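Local coordinates for protein histidine kinase (PDB 3LIA) that probably transfers phosphate from ATP to a protein histidine as a membrane sensor kinase, this piece being its Cache sensor region, at residues K224-D229 with V249-E254. Sequence-based numbering, arbitrary orientation.
Sequences KNAASD and VIMFYE
Y253 reaches from the strand to D229 and A226 on the helix, joining two layers of the second PAS-like subdomain of this Cache region, probably the membrane-proximal one. Helix 221-231 lies on one side of the four-stranded antiparallel sheet, and the long helix 13-49 packs on the other, against I250, F252 and E254. The helix and strand segments run nearly parallel, with their axes 9.8 Å from each other. The gap is filled mainly by the Y253 ring. Its CG sits between the backbone N and the carbonyl carbon (chi1 48°), which sends the ring across to the helix. There the phenol OH donates a hydrogen bond to D229 OD2, at 2.6 Å. The carboxylate oxygen lies in the ring plane at its edge. The hydroxyl in turn meets OD2 on the anti side, 20° out of the carboxylate plane. D229 CB comes in obliquely, 3.6 Å from Y253 CE1. On the same side of the ring plane, A226 CB touches Y253 CE2 at 3.6 Å. A226 O lies over one ring face, offset toward the rim. A phenylalanine in place of Y253 could still pack on A226, but D229 OD2 would probably lose its phenol donor and the carboxylate would be less firmly held. M251, two residues earlier, points to the same helix. Its CG is anti to the backbone N (chi1 168°), and the chain bends at chi3. The side chain also touches I240 and V264 on the flanking strands. Its sulfur, SD, ends 4.2 Å from A226 CB.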
loop_
_atom_site.group_PDB
_atom_site.type_symbol
_atom_site.label_atom_id
_atom_site.label_comp_id
_atom_site.label_asym_id
_atom_site.label_seq_id
_atom_site.Cartn_x
_atom_site.Cartn_y
_atom_site.Cartn_z
ATOM N N LYS A 224 -2.529 -22.107 0.640
ATOM C CA LYS A 224 -1.929 -21.878 -0.691
ATOM C C LYS A 224 -2.923 -21.584 -1.836
ATOM O O LYS A 224 -2.628 -20.763 -2.718
ATOM C CB LYS A 224 -1.002 -23.031 -1.086
ATOM C CG LYS A 224 0.050 -23.255 -0.073
ATOM C CD LYS A 224 1.351 -23.734 -0.685
ATOM C CE LYS A 224 2.548 -23.283 0.161
ATOM N NZ LYS A 224 3.512 -22.416 -0.676
ATOM N N ASN A 225 -4.084 -22.262 -1.822
ATOM C CA ASN A 225 -5.133 -22.044 -2.800
ATOM C C ASN A 225 -5.820 -20.654 -2.601
ATOM O O ASN A 225 -6.186 -19.953 -3.562
ATOM C CB ASN A 225 -6.209 -23.136 -2.641
ATOM C CG ASN A 225 -5.721 -24.539 -3.120
ATOM O OD1 ASN A 225 -4.650 -24.669 -3.733
ATOM N ND2 ASN A 225 -6.514 -25.573 -2.833
ATOM N N ALA A 226 -6.017 -20.292 -1.337
ATOM C CA ALA A 226 -6.554 -18.971 -1.019
ATOM C C ALA A 226 -5.549 -17.924 -1.529
ATOM O O ALA A 226 -5.928 -16.942 -2.154
ATOM C CB ALA A 226 -6.808 -18.837 0.525
ATOM N N ALA A 227 -4.280 -18.110 -1.216
ATOM C CA ALA A 227 -3.261 -17.121 -1.585
ATOM C C ALA A 227 -3.151 -16.920 -3.132
ATOM O O ALA A 227 -2.846 -15.810 -3.602
ATOM C CB ALA A 227 -1.914 -17.531 -0.981
ATOM N N SER A 228 -3.306 -18.009 -3.908
ATOM C CA SER A 228 -3.421 -17.934 -5.398
ATOM C C SER A 228 -4.560 -17.088 -5.844
ATOM O O SER A 228 -4.412 -16.298 -6.766
ATOM C CB SER A 228 -3.708 -19.302 -6.043
ATOM O OG SER A 228 -2.579 -20.100 -5.902
ATOM N N ASP A 229 -5.732 -17.298 -5.255
ATOM C CA ASP A 229 -6.867 -16.523 -5.667
ATOM C C ASP A 229 -6.586 -15.045 -5.324
ATOM O O ASP A 229 -6.938 -14.114 -6.102
ATOM C CB ASP A 229 -8.102 -16.953 -4.881
ATOM C CG ASP A 229 -8.761 -18.233 -5.470
ATOM O OD1 ASP A 229 -8.319 -18.683 -6.558
ATOM O OD2 ASP A 229 -9.675 -18.760 -4.809
ATOM N N VAL A 249 -12.047 -24.472 10.416
ATOM C CA VAL A 249 -12.470 -23.090 10.234
ATOM C C VAL A 249 -12.788 -22.874 8.742
ATOM O O VAL A 249 -12.261 -23.583 7.849
ATOM C CB VAL A 249 -11.377 -22.092 10.714
ATOM C CG1 VAL A 249 -11.184 -22.212 12.233
ATOM C CG2 VAL A 249 -10.023 -22.364 9.985
ATOM N N ILE A 250 -13.665 -21.916 8.473
ATOM C CA ILE A 250 -13.852 -21.481 7.112
ATOM C C ILE A 250 -13.139 -20.101 6.959
ATOM O O ILE A 250 -13.342 -19.181 7.768
ATOM C CB ILE A 250 -15.327 -21.334 6.738
ATOM C CG1 ILE A 250 -16.149 -22.580 7.186
ATOM C CG2 ILE A 250 -15.463 -21.084 5.213
ATOM C CD1 ILE A 250 -15.627 -23.879 6.506
ATOM N N MET A 251 -12.298 -19.991 5.941
ATOM C CA MET A 251 -11.549 -18.750 5.714
ATOM C C MET A 251 -12.154 -18.103 4.444
ATOM O O MET A 251 -12.033 -18.648 3.322
ATOM C CB MET A 251 -10.033 -19.045 5.606
ATOM C CG MET A 251 -9.243 -17.873 5.104
ATOM S SD MET A 251 -7.547 -18.290 4.585
ATOM C CE MET A 251 -7.016 -19.180 6.059
ATOM N N PHE A 252 -12.890 -17.021 4.673
ATOM C CA PHE A 252 -13.495 -16.205 3.618
ATOM C C PHE A 252 -12.550 -15.035 3.270
ATOM O O PHE A 252 -12.086 -14.304 4.176
ATOM C CB PHE A 252 -14.767 -15.585 4.152
ATOM C CG PHE A 252 -15.826 -16.614 4.602
ATOM C CD1 PHE A 252 -16.746 -17.101 3.717
ATOM C CD2 PHE A 252 -15.873 -17.056 5.911
ATOM C CE1 PHE A 252 -17.713 -18.030 4.137
ATOM C CE2 PHE A 252 -16.836 -17.930 6.327
ATOM C CZ PHE A 252 -17.736 -18.426 5.452
ATOM N N TYR A 253 -12.319 -14.821 1.979
ATOM C CA TYR A 253 -11.433 -13.714 1.528
ATOM C C TYR A 253 -12.093 -13.005 0.331
ATOM O O TYR A 253 -12.662 -13.687 -0.571
ATOM C CB TYR A 253 -10.067 -14.233 1.179
ATOM C CG TYR A 253 -10.102 -15.441 0.281
ATOM C CD1 TYR A 253 -10.039 -15.297 -1.123
ATOM C CD2 TYR A 253 -10.213 -16.732 0.808
ATOM C CE1 TYR A 253 -10.050 -16.376 -1.968
ATOM C CE2 TYR A 253 -10.229 -17.828 -0.041
ATOM C CZ TYR A 253 -10.147 -17.641 -1.420
ATOM O OH TYR A 253 -10.184 -18.716 -2.258
ATOM N N GLU A 254 -12.072 -11.658 0.367
ATOM C CA GLU A 254 -12.752 -10.848 -0.665
ATOM C C GLU A 254 -11.792 -9.752 -1.096
ATOM O O GLU A 254 -11.085 -9.197 -0.251
ATOM C CB GLU A 254 -14.042 -10.229 -0.064
ATOM C CG GLU A 254 -15.280 -11.193 -0.035
ATOM C CD GLU A 254 -15.575 -11.848 -1.390
ATOM O OE1 GLU A 254 -15.328 -11.226 -2.436
ATOM O OE2 GLU A 254 -16.056 -13.014 -1.422
#